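Local coordinates for protein regulator of nonsense transcripts 2 (Homo sapiens, PDB 4CEK) that probably serves nonsense-mediated mRNA decay as a helical MIF4G-domain factor, here represented by the second of its three MIF4G domains, at residues I208-K213 against H249-C254. Residues are numbered along the deposited sequence; the frame is centred on the assembly and turned at random.
Sequences INIETK and HIEMAC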
loop_
_atom_site.group_PDB
_atom_site.type_symbol
_atom_site.label_atom_id
_atom_site.label_comp_id
_atom_site.label_asym_id
_atom_site.label_seq_id
_atom_site.Cartn_x
_atom_site.Cartn_y
_atom_site.Cartn_z
ATOM N N ILE A 208 -3.174 0.290 19.635
ATOM C CA ILE A 208 -3.370 -0.648 18.520
ATOM C C ILE A 208 -2.008 -1.191 17.994
ATOM O O ILE A 208 -1.083 -0.428 17.696
ATOM C CB ILE A 208 -4.297 -0.028 17.414
ATOM C CG1 ILE A 208 -4.819 -1.096 16.439
ATOM C CG2 ILE A 208 -3.615 1.108 16.661
ATOM C CD1 ILE A 208 -6.216 -0.804 15.920
ATOM N N ASN A 209 -1.903 -2.523 17.932
ATOM C CA ASN A 209 -0.661 -3.253 17.620
ATOM C C ASN A 209 0.173 -2.682 16.472
ATOM O O ASN A 209 -0.362 -2.412 15.396
ATOM C CB ASN A 209 -0.974 -4.739 17.325
ATOM C CG ASN A 209 -2.076 -4.934 16.271
ATOM O OD1 ASN A 209 -2.496 -3.988 15.596
ATOM N ND2 ASN A 209 -2.553 -6.175 16.139
ATOM N N ILE A 210 1.482 -2.529 16.695
ATOM C CA ILE A 210 2.386 -1.960 15.668
ATOM C C ILE A 210 2.325 -2.738 14.341
ATOM O O ILE A 210 2.553 -2.167 13.273
ATOM C CB ILE A 210 3.864 -1.846 16.156
ATOM C CG1 ILE A 210 4.714 -0.965 15.207
ATOM C CG2 ILE A 210 4.510 -3.220 16.270
ATOM C CD1 ILE A 210 4.224 0.451 15.012
ATOM N N GLU A 211 1.982 -4.022 14.412
ATOM C CA GLU A 211 1.946 -4.881 13.230
ATOM C C GLU A 211 0.866 -4.538 12.195
ATOM O O GLU A 211 1.115 -4.680 10.991
ATOM C CB GLU A 211 1.781 -6.332 13.660
ATOM C CG GLU A 211 2.198 -7.317 12.588
ATOM C CD GLU A 211 2.505 -8.681 13.156
ATOM O OE1 GLU A 211 3.086 -8.744 14.266
ATOM O OE2 GLU A 211 2.165 -9.679 12.482
ATOM N N THR A 212 -0.320 -4.117 12.655
ATOM C CA THR A 212 -1.370 -3.594 11.753
ATOM C C THR A 212 -0.944 -2.273 11.128
ATOM O O THR A 212 -1.117 -2.056 9.953
ATOM C CB THR A 212 -2.696 -3.305 12.486
ATOM O OG1 THR A 212 -3.132 -4.477 13.179
ATOM C CG2 THR A 212 -3.767 -2.856 11.491
ATOM N N LYS A 213 -0.380 -1.394 11.940
ATOM C CA LYS A 213 0.072 -0.096 11.473
ATOM C C LYS A 213 1.079 -0.292 10.313
ATOM O O LYS A 213 1.024 0.402 9.280
ATOM C CB LYS A 213 0.690 0.672 12.640
ATOM C CG LYS A 213 -0.240 0.806 13.844
ATOM C CD LYS A 213 0.419 1.537 15.019
ATOM C CE LYS A 213 -0.589 2.238 15.930
ATOM N NZ LYS A 213 0.006 3.376 16.698
ATOM N N HIS A 249 5.545 6.097 15.855
ATOM C CA HIS A 249 5.762 6.848 14.640
ATOM C C HIS A 249 7.098 6.614 13.984
ATOM O O HIS A 249 7.217 6.767 12.741
ATOM C CB HIS A 249 5.581 8.335 14.880
ATOM C CG HIS A 249 4.198 8.704 15.325
ATOM N ND1 HIS A 249 3.846 9.973 15.633
ATOM C CD2 HIS A 249 3.060 7.913 15.519
ATOM C CE1 HIS A 249 2.554 9.995 16.015
ATOM N NE2 HIS A 249 2.071 8.728 15.938
ATOM N N ILE A 250 8.110 6.307 14.803
ATOM C CA ILE A 250 9.467 6.019 14.345
ATOM C C ILE A 250 9.409 4.705 13.590
ATOM O O ILE A 250 9.976 4.627 12.500
ATOM C CB ILE A 250 10.509 5.905 15.510
ATOM C CG1 ILE A 250 10.824 7.265 16.165
ATOM C CG2 ILE A 250 11.823 5.367 15.001
ATOM C CD1 ILE A 250 11.423 7.147 17.571
ATOM N N GLU A 251 8.717 3.687 14.123
ATOM C CA GLU A 251 8.658 2.398 13.420
ATOM C C GLU A 251 7.879 2.471 12.112
ATOM O O GLU A 251 8.328 1.956 11.080
ATOM C CB GLU A 251 8.088 1.285 14.254
ATOM C CG GLU A 251 8.541 1.272 15.688
ATOM C CD GLU A 251 8.250 -0.050 16.377
ATOM O OE1 GLU A 251 8.419 -1.119 15.698
ATOM O OE2 GLU A 251 7.858 0.005 17.586
ATOM N N MET A 252 6.723 3.111 12.146
ATOM C CA MET A 252 5.928 3.332 10.917
ATOM C C MET A 252 6.797 4.004 9.874
ATOM O O MET A 252 6.814 3.596 8.723
ATOM C CB MET A 252 4.683 4.185 11.206
ATOM C CG MET A 252 3.664 3.526 12.153
ATOM S SD MET A 252 2.305 4.658 12.581
ATOM C CE MET A 252 1.654 4.937 10.939
ATOM N N ALA A 253 7.534 5.021 10.294
ATOM C CA ALA A 253 8.474 5.729 9.412
ATOM C C ALA A 253 9.511 4.820 8.757
ATOM O O ALA A 253 9.820 4.990 7.564
ATOM C CB ALA A 253 9.219 6.805 10.182
ATOM N N CYS A 254 10.085 3.923 9.558
ATOM C CA CYS A 254 11.189 3.063 9.145
ATOM C C CYS A 254 10.662 1.977 8.255
ATOM O O CYS A 254 11.301 1.641 7.240
ATOM C CB CYS A 254 11.973 2.466 10.371
ATOM S SG CYS A 254 12.917 3.734 11.324
#
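Ile210 reaches from the first turn of helix 210-225 to helix 247-266 and lays its longer branch against the side chain of Glu251. CG1 stands anti to the backbone N (chi1 -167°), and this sends the CG1-CD1 arm, not the CG2 methyl, across the gap. The two side chains lie obliquely over one another: CD1 of Ile210 rests 4.0 Å from CB of Glu251, while CG1 of Ile210 sits over the flat face of the Glu251 carboxylate, 3.7 Å from OE1. An aliphatic branch thus covers both the base of the glutamate and one face of its carboxylate. The other oxygen, OE2, shares a hydrogen bond with Tyr294 OH on helix 292-305, and Arg293 adds a long, weak ion pair.

Met252 works beside this pair. Its CG serves two neighbours, lying 4.2 Å from CD1 of Ile210 and also 4.2 Å from CB of Lys213, where the backbones come nearest, with CA of Lys213 6.8 Å from CA of Met252. The methionine chain then bends at chi3 (61°), and Phe198 and His201 of helix 185-203 pack against it. Lys213 offers only its aliphatic base to Met252; its extended chain carries NZ to a hydrogen bond with His248, just ahead of 249-254.

Asn209, whose OD1 has a short hydrogen bond from OG1 of Thr212, caps the start of the helix that carries Ile210 and Lys213. Here the beginning of helix 210-225 meets the early part of helix 247-266 within the all-helical MIF4G domain. Between the segments the contact is van der Waals, carbon against carbon and against the carboxylate face. The CG1 methylene shields that face from water, which might by itself disfavour the charged glutamate, but Tyr294 satisfies OE2, as His248 does NZ of Lys213.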